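Surface glycan binding protein B (PDB 6E57) binds mixed-linkage beta-glucan, probably at the cell surface, where it would help a gut bacterium capture cereal polysaccharide. Local coordinates at residues A360-M365 and V408-Y413; S348-V353 and D415-K420; P36-P41 and I65-T70; D73-T78 and S92-N97; T218-V223 and A290-N295. One frame throughout, in Å; residues are numbered along the deposited sequence.

Contact 1: A360-M365 and V408-Y413; sequences AEYHKM and VGHGYY
This is a short antiparallel backbone pairing at a strand corner, beside the glycan site: K364 pairs with H410 where the 408-413 chain turns from strand 405-409 into strand 412-419. Two backbone bonds define the pair, H410 N to K364 O at 2.8 Å and K364 N to H410 O at 3.1 Å. The corner itself is caught by H363, whose ND1 donates to G411 O at 2.8 Å, with the oxygen lying close to the plane of the imidazole. H410 buries more surface here than any other residue. Its CG stands anti to the backbone N (chi1 176°), which carries the imidazole to Y362: H410 CD2 lies 3.5 Å above one face of the Y362 ring, towards its rim. The two planes differ by 33°, neither a parallel stack nor edge-to-face. At the imidazole edge, H410 NE2 makes a weak bond to E361 OE1 (3.2 Å), the carboxylate standing nearly perpendicular to the ring. Farther along, M365 CB sits over a face of Y412, 3.8 Å from the ring centroid, and the sulfur adds a more distant Met-aromatic contact. Outside the pair, S321 OG bonds H410 ND1 and W322 NE1 bonds Y362 OH; W322 lines the glycan pocket, and the side chain of Y362 comes within about 5 Å of a bound glucose. S321 and, more weakly, E361 probably limit the rotation of H410, and with it the support of the Y362 ring beside the glycan.

Contact 2: S348-V353 and D415-K420; sequences STLKVV and DLVTVK
K351 and T418 stand next to each other on one face of an antiparallel strand pair, and the fit between 348-353 and 415-420 is one of neighbouring ridges rather than interlocking knobs. The short strand axes run 4.7 Å apart at 172°. T418 OG1 fills the angle beside the lysine chain, 3.4 Å from K351 CB; with chi1 at 176° the first carbons of K351 pass the hydroxyl before the chain bends at chi3. Next along, V353 and L416 form a second ridge, with their CB atoms 3.8 Å apart. On the reverse face L350 reaches diagonally across to set CD1 against V417 CG1 at 3.8 Å. At the strand end V419 CG2 meets the CB of S348 at the same separation. At the far end, D415 and L416 both face V353, a classic beta bulge, in which D415 N bonds V353 O at 2.9 Å and the bond from L416 N is weak. E310 on strand 299-315 takes a salt bridge from K351 NZ and a hydrogen bond from T418 OG1. Water 2 accepts from K351 NZ at 2.7 Å and, weakly, from K420 NZ. Glutamate and water probably ease the proximity of the two ammonium groups beside a mixed face, while the L350, V352, V417 and V419 face is apolar.

Contact 3: P36-P41 and I65-T70; sequences PHILAP and IALTVT
T70 and T68, the two residues with the most surface buried here, lie on the strand next to 37-40, their side chains on the face shared with H37 and A40, and P41 closes the far end. T70 pairs with H37 through two backbone bonds, T70 N to H37 O at 3.0 Å and H37 N to T70 O at 3.2 Å. Its hydroxyl stands anti to the carbonyl carbon (chi1 -53°), which brings OG1 to 3.6 Å from L39 CD1, the leucine branch lying against the threonine oxygen. T68 sits at a classic beta bulge: L39 and A40 both face it, and the register slips by one residue between I38 and A40. T68 O accepts from L39 N at 3.0 Å while T68 N donates to A40 O at 2.8 Å. The extra residue also brings A40 N near T68 OG1, in a bent, weak bond with an angle of only 120° at the hydrogen, and sets A40 CB beside the same oxygen. Beyond the bulge the chain enters P41 through a cis peptide, and P41 CD rests 4.0 Å from L67 CD2. I38 and V69 share the opposite face, turned inward to V111 on strand 103-113. Within the chain, strand 37-40 is an outer strand of the three-stranded sheet 37-40, 63-70, 95-98, whose inner side also packs L67 on V77 and W79 of strand 75-81, in the manner of a beta sandwich.

Contact 4: D73-T78 and S92-N97; sequences DYTTVT and SDKEIN
The carboxylate of D93 lies over the backbone of T76 and V77, with OD2 3.7 Å from T76 CA. From there it takes the sound bond of the contact: V77 N donates to D93 OD2 at 2.9 Å, the angle at the hydrogen is 172°, and the oxygen is met nearly end-on along its own C-O bond. D93 reaches this position because its CG stands between the backbone N and the carbonyl carbon (chi1 82°), which swings the acid towards strand 75-78. No strand pairing links the segments; a loop aspartate takes up a backbone N-H instead. V77 points towards the same turn, and its CG2 lies 4.1 Å from K94 CB, the two side chains crossing at about a right angle; the finer placing of this methyl is doubtful in the model. K94 bends twice near its end, at chi3 and chi4, and curls back so that NZ comes 3.5 Å from T75 OG1 in a weak bond. The same ammonium lies 3.7 Å from D93 OD1, a long salt bridge to its own neighbour in sequence. The acid thus has one oxygen on the strand and the other facing a positive charge, which probably favours the ionised form. T75 OG1 has a second partner in P71 O, and D93 O accepts from W79 NE1. In the fold, the turn 92-94 leads into strand 95-98, an edge of the sheet with 63-70, whereas strand 75-81 belongs to the facing sheet beside 103-113; T75 and V77 cross the interface to V69 and L67 of strand 63-70, and K94 also rests on V69.

Contact 5: T218-V223 and A290-N295; sequences TNASLV and AVQFLN
V223 is gripped through both its backbone polar atoms: its N donates to Q292 O at 2.9 Å and its O accepts from L294 N, also at 2.9 Å. The two bonds straddle F293, the signature of a parallel pair, and Q292 N extends the ladder by donating to S221 O at 3.0 Å. On one face the ring of F293 leaves the sheet next to V223, with V223 CB 3.5 Å from F293 CD2; V223 CG2 also meets V291 CG1. On the other face, L222 CD1 settles 3.7 Å from Q292 CB and close to L294 CB, a reach across to the neighbouring strand that a chi1 of -179° gives the leucine. The Q292 chain, extended beyond CG, sets its amide against A220 CB, with NE2 at 3.5 Å, and water 3 donates to OE1. T218 OG1 accepts from A220 N, closing an ST turn just before the strand, while S221 OG bonds N242 O. In the fold, strand 222-225 lies between 292-294, parallel, and 235-240, antiparallel, while 292-294 pairs antiparallel with 299-315; L222 and L294 also touch I144 of strand 144-145, at the join with the preceding sheet.

Along the chain contacts 3, 4 and 5 come in series, followed by contact 2, whose loop encloses contact 1. Contacts 3 and 4 are about 9 Å apart between centres and touch through L67 N to K94 O, because strands 63-70 and 95-98 are neighbours in one sheet. Contacts 1 and 2, about 18 Å apart between centres, share strand 412-419 and touch where M365 packs on V352. Contact 5 lies nearer the middle, its centre about 43 Å from those of contacts 1, 3 and 4 alike. Contacts 1 and 3 have centres about 66 Å apart, on opposite sides of the chain's centre. The elongated chain thus carries its glycan-binding end, beside contact 1, far from its N-terminal sheets.

Contact 1: A360-M365 and V408-Y413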
# COMPACT_ATOMS: atom_id res chain seq x y z
N ALA A 360 14.23 18.86 29.66
CA ALA A 360 13.00 18.37 30.26
C ALA A 360 13.06 16.84 30.45
O ALA A 360 13.54 16.11 29.59
CB ALA A 360 11.81 18.77 29.43
N GLU A 361 12.51 16.40 31.58
CA GLU A 361 12.55 15.03 32.07
C GLU A 361 11.74 14.10 31.15
O GLU A 361 12.13 12.96 30.93
CB GLU A 361 12.11 15.02 33.54
CG GLU A 361 10.82 15.80 33.84
CD GLU A 361 10.93 17.25 34.31
OE1 GLU A 361 11.38 18.11 33.53
OE2 GLU A 361 10.53 17.53 35.46
N TYR A 362 10.62 14.60 30.59
CA TYR A 362 9.76 13.86 29.63
C TYR A 362 8.99 14.85 28.74
O TYR A 362 9.00 16.05 29.01
CB TYR A 362 8.77 12.94 30.36
CG TYR A 362 7.73 13.69 31.16
CD1 TYR A 362 7.99 14.10 32.46
CD2 TYR A 362 6.50 14.01 30.61
CE1 TYR A 362 7.05 14.80 33.20
CE2 TYR A 362 5.55 14.72 31.33
CZ TYR A 362 5.83 15.11 32.63
OH TYR A 362 4.91 15.80 33.37
N HIS A 363 8.32 14.34 27.70
CA HIS A 363 7.59 15.19 26.75
C HIS A 363 6.21 14.59 26.44
O HIS A 363 6.11 13.54 25.81
CB HIS A 363 8.42 15.39 25.47
CG HIS A 363 9.89 15.44 25.71
ND1 HIS A 363 10.54 16.59 26.10
CD2 HIS A 363 10.83 14.48 25.63
CE1 HIS A 363 11.82 16.33 26.24
NE2 HIS A 363 12.03 15.05 25.96
N LYS A 364 5.16 15.29 26.89
CA LYS A 364 3.77 14.94 26.62
C LYS A 364 3.00 16.19 26.18
O LYS A 364 3.17 17.26 26.77
CB LYS A 364 3.11 14.35 27.87
CG LYS A 364 3.49 12.91 28.19
CD LYS A 364 2.49 12.21 29.07
CE LYS A 364 2.82 10.76 29.33
NZ LYS A 364 4.04 10.61 30.17
N MET A 365 2.15 16.04 25.15
CA MET A 365 1.26 17.11 24.68
C MET A 365 -0.14 16.55 24.43
O MET A 365 -0.32 15.35 24.22
CB MET A 365 1.78 17.75 23.39
CG MET A 365 1.59 16.89 22.15
SD MET A 365 2.17 17.69 20.63
CE MET A 365 1.02 19.06 20.51
N VAL A 408 -1.74 21.68 25.69
CA VAL A 408 -1.50 21.37 27.08
C VAL A 408 -0.41 20.29 27.13
O VAL A 408 -0.17 19.62 26.13
CB VAL A 408 -2.84 20.92 27.70
CG1 VAL A 408 -2.68 19.86 28.78
CG2 VAL A 408 -3.63 22.11 28.22
N GLY A 409 0.26 20.16 28.28
CA GLY A 409 1.28 19.12 28.47
C GLY A 409 2.51 19.64 29.20
O GLY A 409 2.42 20.57 30.00
N HIS A 410 3.67 19.02 28.90
CA HIS A 410 4.94 19.34 29.56
C HIS A 410 6.12 19.07 28.63
O HIS A 410 6.12 18.11 27.87
CB HIS A 410 5.07 18.53 30.85
CG HIS A 410 6.38 18.71 31.55
ND1 HIS A 410 6.63 19.80 32.36
CD2 HIS A 410 7.50 17.97 31.55
CE1 HIS A 410 7.86 19.72 32.83
NE2 HIS A 410 8.42 18.60 32.35
N GLY A 411 7.13 19.94 28.71
CA GLY A 411 8.47 19.69 28.18
C GLY A 411 8.56 19.83 26.67
O GLY A 411 9.35 19.13 26.03
N TYR A 412 7.77 20.75 26.11
CA TYR A 412 7.81 21.03 24.67
C TYR A 412 7.46 22.49 24.41
O TYR A 412 6.98 23.20 25.29
CB TYR A 412 6.88 20.09 23.90
CG TYR A 412 5.41 20.42 24.01
CD1 TYR A 412 4.65 19.93 25.06
CD2 TYR A 412 4.78 21.20 23.06
CE1 TYR A 412 3.30 20.22 25.17
CE2 TYR A 412 3.43 21.50 23.15
CZ TYR A 412 2.69 21.01 24.21
OH TYR A 412 1.36 21.28 24.32
N TYR A 413 7.72 22.92 23.17
CA TYR A 413 7.40 24.25 22.69
C TYR A 413 6.45 24.13 21.50
O TYR A 413 6.58 23.21 20.71
CB TYR A 413 8.66 24.98 22.22
CG TYR A 413 9.70 25.24 23.28
CD1 TYR A 413 10.69 24.31 23.55
CD2 TYR A 413 9.73 26.44 23.97
CE1 TYR A 413 11.67 24.55 24.51
CE2 TYR A 413 10.70 26.70 24.92
CZ TYR A 413 11.67 25.76 25.20
OH TYR A 413 12.63 26.01 26.14

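Contact 2: S348-V353 and D415-K420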
# COMPACT_ATOMS: atom_id res chain seq x y z
N SER A 348 -11.50 20.94 8.09
CA SER A 348 -10.19 21.56 7.97
C SER A 348 -9.19 20.82 8.85
O SER A 348 -9.56 20.27 9.89
CB SER A 348 -10.26 23.02 8.32
OG SER A 348 -11.27 23.66 7.57
N THR A 349 -7.92 20.83 8.42
CA THR A 349 -6.83 20.16 9.12
C THR A 349 -6.00 21.19 9.88
O THR A 349 -5.36 22.04 9.27
CB THR A 349 -5.94 19.38 8.15
OG1 THR A 349 -6.78 18.55 7.35
CG2 THR A 349 -4.90 18.53 8.85
N LEU A 350 -6.03 21.10 11.22
CA LEU A 350 -5.15 21.88 12.08
C LEU A 350 -3.82 21.13 12.20
O LEU A 350 -3.82 19.90 12.27
CB LEU A 350 -5.81 22.08 13.45
CG LEU A 350 -5.13 23.09 14.37
CD1 LEU A 350 -5.44 24.51 13.93
CD2 LEU A 350 -5.56 22.89 15.81
N LYS A 351 -2.72 21.88 12.21
CA LYS A 351 -1.36 21.35 12.36
C LYS A 351 -0.64 22.15 13.45
O LYS A 351 -0.64 23.37 13.40
CB LYS A 351 -0.59 21.43 11.04
CG LYS A 351 0.87 20.98 11.11
CD LYS A 351 1.66 21.28 9.84
CE LYS A 351 1.22 20.44 8.66
NZ LYS A 351 1.98 20.78 7.43
N VAL A 352 -0.04 21.45 14.41
CA VAL A 352 0.78 22.06 15.45
C VAL A 352 2.21 21.53 15.29
O VAL A 352 2.44 20.33 15.49
CB VAL A 352 0.24 21.77 16.86
CG1 VAL A 352 1.09 22.43 17.93
CG2 VAL A 352 -1.22 22.17 17.00
N VAL A 353 3.15 22.42 14.93
CA VAL A 353 4.57 22.10 14.89
C VAL A 353 5.16 22.33 16.29
O VAL A 353 5.11 23.44 16.80
CB VAL A 353 5.33 22.93 13.83
CG1 VAL A 353 6.80 22.56 13.75
CG2 VAL A 353 4.68 22.82 12.46
N ASP A 415 5.73 25.91 18.08
CA ASP A 415 6.54 26.74 17.17
C ASP A 415 5.69 27.28 16.01
O ASP A 415 5.99 28.35 15.48
CB ASP A 415 7.73 25.95 16.62
CG ASP A 415 8.74 25.52 17.68
OD1 ASP A 415 9.01 26.33 18.59
OD2 ASP A 415 9.25 24.38 17.58
N LEU A 416 4.65 26.53 15.59
CA LEU A 416 3.77 26.95 14.50
C LEU A 416 2.39 26.29 14.66
O LEU A 416 2.28 25.16 15.14
CB LEU A 416 4.41 26.55 13.17
CG LEU A 416 3.87 27.25 11.92
CD1 LEU A 416 4.33 28.70 11.87
CD2 LEU A 416 4.28 26.52 10.66
N VAL A 417 1.34 27.02 14.27
CA VAL A 417 0.00 26.46 14.12
C VAL A 417 -0.56 26.93 12.78
O VAL A 417 -0.60 28.14 12.51
CB VAL A 417 -0.93 26.87 15.28
CG1 VAL A 417 -2.31 26.24 15.13
CG2 VAL A 417 -0.33 26.53 16.64
N THR A 418 -0.97 25.97 11.94
CA THR A 418 -1.53 26.24 10.63
C THR A 418 -2.87 25.52 10.47
O THR A 418 -3.20 24.63 11.25
CB THR A 418 -0.56 25.83 9.51
OG1 THR A 418 -0.51 24.41 9.45
CG2 THR A 418 0.83 26.39 9.70
N VAL A 419 -3.63 25.92 9.44
CA VAL A 419 -4.88 25.27 9.05
C VAL A 419 -4.96 25.30 7.52
O VAL A 419 -4.42 26.21 6.90
CB VAL A 419 -6.09 25.96 9.71
CG1 VAL A 419 -6.22 27.42 9.29
CG2 VAL A 419 -7.38 25.21 9.43
N LYS A 420 -5.63 24.30 6.93
CA LYS A 420 -5.84 24.26 5.47
C LYS A 420 -7.23 23.68 5.15
O LYS A 420 -7.62 22.65 5.68
CB LYS A 420 -4.72 23.48 4.78
CG LYS A 420 -4.51 22.05 5.26
CD LYS A 420 -3.29 21.40 4.63
CE LYS A 420 -2.99 20.03 5.19
NZ LYS A 420 -1.67 19.53 4.74
O HOH W 1 -8.27 19.51 5.42
O HOH W 2 1.41 20.75 4.79

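Contact 3: P36-P41 and I65-T70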
# COMPACT_ATOMS: atom_id res chain seq x y z
N PRO A 36 -23.81 -27.60 -17.73
CA PRO A 36 -22.94 -28.04 -16.64
C PRO A 36 -23.19 -27.26 -15.35
O PRO A 36 -23.28 -26.03 -15.37
CB PRO A 36 -21.54 -27.76 -17.21
CG PRO A 36 -21.75 -26.54 -18.08
CD PRO A 36 -23.13 -26.70 -18.67
N HIS A 37 -23.34 -27.99 -14.23
CA HIS A 37 -23.55 -27.42 -12.90
C HIS A 37 -22.53 -28.01 -11.93
O HIS A 37 -22.32 -29.23 -11.91
CB HIS A 37 -24.99 -27.68 -12.43
CG HIS A 37 -26.04 -26.91 -13.17
ND1 HIS A 37 -26.30 -25.58 -12.90
CD2 HIS A 37 -26.89 -27.28 -14.15
CE1 HIS A 37 -27.27 -25.16 -13.69
NE2 HIS A 37 -27.65 -26.18 -14.46
N ILE A 38 -21.90 -27.15 -11.13
CA ILE A 38 -21.05 -27.57 -10.02
C ILE A 38 -21.92 -27.56 -8.75
O ILE A 38 -22.23 -26.50 -8.23
CB ILE A 38 -19.81 -26.67 -9.88
CG1 ILE A 38 -18.95 -26.69 -11.14
CG2 ILE A 38 -19.00 -27.05 -8.64
CD1 ILE A 38 -17.92 -25.59 -11.21
N LEU A 39 -22.30 -28.75 -8.29
CA LEU A 39 -23.22 -28.91 -7.17
C LEU A 39 -22.48 -28.63 -5.85
O LEU A 39 -22.95 -27.83 -5.05
CB LEU A 39 -23.80 -30.33 -7.19
CG LEU A 39 -24.66 -30.67 -8.41
CD1 LEU A 39 -25.20 -32.09 -8.32
CD2 LEU A 39 -25.80 -29.67 -8.57
N ALA A 40 -21.35 -29.31 -5.65
CA ALA A 40 -20.53 -29.16 -4.45
C ALA A 40 -19.05 -29.16 -4.81
O ALA A 40 -18.64 -29.82 -5.77
CB ALA A 40 -20.85 -30.26 -3.46
N PRO A 41 -18.24 -28.41 -4.06
CA PRO A 41 -18.71 -27.52 -3.00
C PRO A 41 -19.24 -26.20 -3.58
O PRO A 41 -18.96 -25.87 -4.73
CB PRO A 41 -17.45 -27.29 -2.15
CG PRO A 41 -16.34 -27.27 -3.16
CD PRO A 41 -16.80 -28.19 -4.28
N ILE A 65 -9.41 -29.93 -3.21
CA ILE A 65 -10.79 -29.58 -3.57
C ILE A 65 -11.38 -30.73 -4.38
O ILE A 65 -10.76 -31.18 -5.35
CB ILE A 65 -10.85 -28.24 -4.35
CG1 ILE A 65 -10.09 -27.12 -3.63
CG2 ILE A 65 -12.29 -27.85 -4.64
CD1 ILE A 65 -10.07 -25.81 -4.39
N ALA A 66 -12.58 -31.19 -3.99
CA ALA A 66 -13.29 -32.31 -4.63
C ALA A 66 -14.65 -31.83 -5.15
O ALA A 66 -15.51 -31.44 -4.35
CB ALA A 66 -13.45 -33.44 -3.65
N LEU A 67 -14.84 -31.87 -6.47
CA LEU A 67 -16.06 -31.40 -7.13
C LEU A 67 -17.05 -32.57 -7.26
O LEU A 67 -16.65 -33.72 -7.41
CB LEU A 67 -15.72 -30.85 -8.51
CG LEU A 67 -14.60 -29.81 -8.57
CD1 LEU A 67 -14.29 -29.43 -10.01
CD2 LEU A 67 -14.96 -28.57 -7.76
N THR A 68 -18.35 -32.24 -7.19
CA THR A 68 -19.44 -33.06 -7.75
C THR A 68 -20.11 -32.25 -8.86
O THR A 68 -20.48 -31.10 -8.65
CB THR A 68 -20.44 -33.51 -6.68
OG1 THR A 68 -20.75 -32.39 -5.85
CG2 THR A 68 -19.92 -34.65 -5.82
N VAL A 69 -20.24 -32.87 -10.05
CA VAL A 69 -20.59 -32.16 -11.27
C VAL A 69 -21.69 -32.91 -12.03
O VAL A 69 -21.75 -34.14 -12.00
CB VAL A 69 -19.34 -31.96 -12.16
CG1 VAL A 69 -19.63 -31.10 -13.37
CG2 VAL A 69 -18.17 -31.39 -11.37
N THR A 70 -22.56 -32.15 -12.69
CA THR A 70 -23.57 -32.65 -13.63
C THR A 70 -23.22 -32.11 -15.02
O THR A 70 -22.81 -30.96 -15.14
CB THR A 70 -24.98 -32.22 -13.20
OG1 THR A 70 -25.16 -32.62 -11.84
CG2 THR A 70 -26.09 -32.82 -14.05

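Contact 4: D73-T78 and S92-N97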
# COMPACT_ATOMS: atom_id res chain seq x y z
N ASP A 73 -21.12 -38.27 -16.23
CA ASP A 73 -20.13 -39.01 -17.02
C ASP A 73 -19.73 -38.25 -18.29
O ASP A 73 -19.02 -38.80 -19.13
CB ASP A 73 -20.66 -40.39 -17.43
CG ASP A 73 -21.37 -41.16 -16.33
OD1 ASP A 73 -22.54 -40.82 -16.03
OD2 ASP A 73 -20.77 -42.11 -15.79
N TYR A 74 -20.17 -36.99 -18.44
CA TYR A 74 -20.02 -36.27 -19.71
C TYR A 74 -19.39 -34.89 -19.49
O TYR A 74 -19.59 -33.98 -20.30
CB TYR A 74 -21.38 -36.14 -20.40
CG TYR A 74 -22.07 -37.44 -20.73
CD1 TYR A 74 -21.60 -38.26 -21.74
CD2 TYR A 74 -23.19 -37.85 -20.03
CE1 TYR A 74 -22.23 -39.46 -22.06
CE2 TYR A 74 -23.84 -39.04 -20.33
CZ TYR A 74 -23.36 -39.85 -21.35
OH TYR A 74 -23.98 -41.02 -21.65
N THR A 75 -18.59 -34.73 -18.42
CA THR A 75 -17.92 -33.46 -18.11
C THR A 75 -16.42 -33.69 -17.92
O THR A 75 -16.00 -34.69 -17.32
CB THR A 75 -18.51 -32.79 -16.86
OG1 THR A 75 -18.49 -33.73 -15.78
CG2 THR A 75 -19.93 -32.30 -17.08
N THR A 76 -15.62 -32.75 -18.45
CA THR A 76 -14.18 -32.65 -18.19
C THR A 76 -13.91 -31.30 -17.51
O THR A 76 -14.44 -30.27 -17.94
CB THR A 76 -13.37 -32.80 -19.48
OG1 THR A 76 -13.70 -34.06 -20.07
CG2 THR A 76 -11.88 -32.72 -19.26
N VAL A 77 -13.07 -31.31 -16.47
CA VAL A 77 -12.73 -30.10 -15.73
C VAL A 77 -11.21 -29.88 -15.81
O VAL A 77 -10.42 -30.81 -15.65
CB VAL A 77 -13.24 -30.16 -14.27
CG1 VAL A 77 -14.58 -30.88 -14.17
CG2 VAL A 77 -12.24 -30.79 -13.33
N THR A 78 -10.83 -28.63 -16.08
CA THR A 78 -9.44 -28.20 -16.17
C THR A 78 -9.15 -27.20 -15.04
O THR A 78 -10.00 -26.37 -14.71
CB THR A 78 -9.13 -27.61 -17.54
OG1 THR A 78 -9.60 -28.52 -18.54
CG2 THR A 78 -7.65 -27.37 -17.76
N SER A 92 -8.73 -39.29 -10.79
CA SER A 92 -9.91 -38.52 -11.19
C SER A 92 -9.48 -37.12 -11.65
O SER A 92 -8.48 -36.59 -11.17
CB SER A 92 -10.91 -38.45 -10.06
OG SER A 92 -12.08 -37.77 -10.47
N ASP A 93 -10.24 -36.54 -12.58
CA ASP A 93 -9.94 -35.22 -13.15
C ASP A 93 -10.72 -34.12 -12.42
O ASP A 93 -10.50 -32.95 -12.70
CB ASP A 93 -10.25 -35.17 -14.64
CG ASP A 93 -11.71 -34.91 -14.97
OD1 ASP A 93 -12.53 -35.83 -14.77
OD2 ASP A 93 -12.02 -33.78 -15.41
N LYS A 94 -11.61 -34.48 -11.49
CA LYS A 94 -12.46 -33.50 -10.80
C LYS A 94 -12.16 -33.48 -9.29
O LYS A 94 -12.97 -33.02 -8.49
CB LYS A 94 -13.94 -33.75 -11.10
CG LYS A 94 -14.36 -35.21 -11.19
CD LYS A 94 -15.87 -35.41 -11.24
CE LYS A 94 -16.55 -34.60 -12.33
NZ LYS A 94 -15.93 -34.81 -13.66
N GLU A 95 -10.96 -33.95 -8.92
CA GLU A 95 -10.36 -33.70 -7.61
C GLU A 95 -8.92 -33.24 -7.85
O GLU A 95 -8.15 -33.94 -8.48
CB GLU A 95 -10.40 -34.96 -6.74
CG GLU A 95 -9.86 -34.75 -5.33
CD GLU A 95 -9.72 -35.99 -4.47
OE1 GLU A 95 -9.58 -37.10 -5.03
OE2 GLU A 95 -9.74 -35.86 -3.23
N ILE A 96 -8.59 -32.04 -7.34
CA ILE A 96 -7.22 -31.53 -7.42
C ILE A 96 -6.49 -31.89 -6.12
O ILE A 96 -7.07 -31.86 -5.04
CB ILE A 96 -7.18 -30.02 -7.70
CG1 ILE A 96 -5.78 -29.58 -8.13
CG2 ILE A 96 -7.68 -29.21 -6.51
CD1 ILE A 96 -5.69 -28.14 -8.59
N ASN A 97 -5.22 -32.27 -6.28
CA ASN A 97 -4.28 -32.46 -5.19
C ASN A 97 -2.94 -31.83 -5.62
O ASN A 97 -2.27 -32.37 -6.50
CB ASN A 97 -4.11 -33.94 -4.83
CG ASN A 97 -3.00 -34.17 -3.83
OD1 ASN A 97 -2.87 -33.45 -2.85
ND2 ASN A 97 -2.17 -35.18 -4.07

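Contact 5: T218-V223 and A290-N295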
# COMPACT_ATOMS: atom_id res chain seq x y z
N THR A 218 9.54 -3.02 -13.82
CA THR A 218 9.17 -1.93 -14.74
C THR A 218 10.37 -1.01 -14.98
O THR A 218 11.19 -0.78 -14.08
CB THR A 218 7.98 -1.13 -14.20
OG1 THR A 218 7.68 -0.10 -15.14
CG2 THR A 218 8.22 -0.52 -12.84
N ASN A 219 10.45 -0.49 -16.21
CA ASN A 219 11.40 0.55 -16.61
C ASN A 219 10.74 1.93 -16.52
O ASN A 219 11.43 2.95 -16.61
CB ASN A 219 11.91 0.33 -18.03
CG ASN A 219 12.67 -0.96 -18.20
OD1 ASN A 219 13.71 -1.16 -17.57
ND2 ASN A 219 12.16 -1.85 -19.04
N ALA A 220 9.42 1.96 -16.34
CA ALA A 220 8.65 3.19 -16.37
C ALA A 220 8.94 4.02 -15.12
O ALA A 220 9.17 3.47 -14.03
CB ALA A 220 7.17 2.88 -16.48
N SER A 221 8.93 5.34 -15.29
CA SER A 221 8.88 6.27 -14.19
C SER A 221 7.48 6.21 -13.58
O SER A 221 6.54 6.81 -14.11
CB SER A 221 9.24 7.66 -14.65
OG SER A 221 10.46 7.64 -15.38
N LEU A 222 7.34 5.45 -12.49
CA LEU A 222 6.04 5.17 -11.88
C LEU A 222 5.97 5.86 -10.51
O LEU A 222 6.63 5.46 -9.57
CB LEU A 222 5.86 3.66 -11.75
CG LEU A 222 4.54 3.20 -11.13
CD1 LEU A 222 3.38 3.52 -12.05
CD2 LEU A 222 4.58 1.71 -10.82
N VAL A 223 5.14 6.91 -10.44
CA VAL A 223 4.80 7.60 -9.20
C VAL A 223 3.81 6.73 -8.42
O VAL A 223 2.77 6.34 -8.95
CB VAL A 223 4.23 8.99 -9.49
CG1 VAL A 223 3.68 9.65 -8.24
CG2 VAL A 223 5.26 9.89 -10.17
N ALA A 290 5.36 9.19 -21.37
CA ALA A 290 4.51 9.72 -20.31
C ALA A 290 4.85 9.06 -18.97
O ALA A 290 5.06 7.84 -18.90
CB ALA A 290 3.06 9.51 -20.66
N VAL A 291 4.88 9.87 -17.91
CA VAL A 291 5.05 9.39 -16.55
C VAL A 291 3.76 8.67 -16.13
O VAL A 291 2.66 9.13 -16.44
CB VAL A 291 5.39 10.54 -15.58
CG1 VAL A 291 5.36 10.10 -14.13
CG2 VAL A 291 6.73 11.18 -15.92
N GLN A 292 3.93 7.53 -15.44
CA GLN A 292 2.84 6.67 -15.01
C GLN A 292 2.56 6.92 -13.52
O GLN A 292 3.45 7.32 -12.78
CB GLN A 292 3.18 5.21 -15.28
CG GLN A 292 3.26 4.87 -16.76
CD GLN A 292 3.61 3.42 -17.02
OE1 GLN A 292 3.44 2.55 -16.17
NE2 GLN A 292 4.11 3.15 -18.21
N PHE A 293 1.31 6.68 -13.11
CA PHE A 293 0.86 6.90 -11.74
C PHE A 293 0.06 5.68 -11.26
O PHE A 293 -0.85 5.22 -11.95
CB PHE A 293 0.02 8.17 -11.64
CG PHE A 293 0.75 9.43 -12.04
CD1 PHE A 293 0.79 9.84 -13.36
CD2 PHE A 293 1.39 10.21 -11.09
CE1 PHE A 293 1.46 10.99 -13.73
CE2 PHE A 293 2.06 11.36 -11.46
CZ PHE A 293 2.10 11.75 -12.77
N LEU A 294 0.40 5.20 -10.06
CA LEU A 294 -0.25 4.06 -9.42
C LEU A 294 -1.10 4.57 -8.26
O LEU A 294 -0.64 5.41 -7.49
CB LEU A 294 0.83 3.10 -8.92
CG LEU A 294 0.34 1.75 -8.41
CD1 LEU A 294 -0.05 0.85 -9.57
CD2 LEU A 294 1.39 1.09 -7.55
N ASN A 295 -2.33 4.05 -8.12
CA ASN A 295 -3.27 4.57 -7.12
C ASN A 295 -3.87 3.43 -6.30
O ASN A 295 -3.61 3.33 -5.09
CB ASN A 295 -4.27 5.52 -7.77
CG ASN A 295 -3.65 6.87 -8.05
OD1 ASN A 295 -3.56 7.71 -7.16
ND2 ASN A 295 -3.18 7.08 -9.27
O HOH W 3 4.43 0.04 -14.70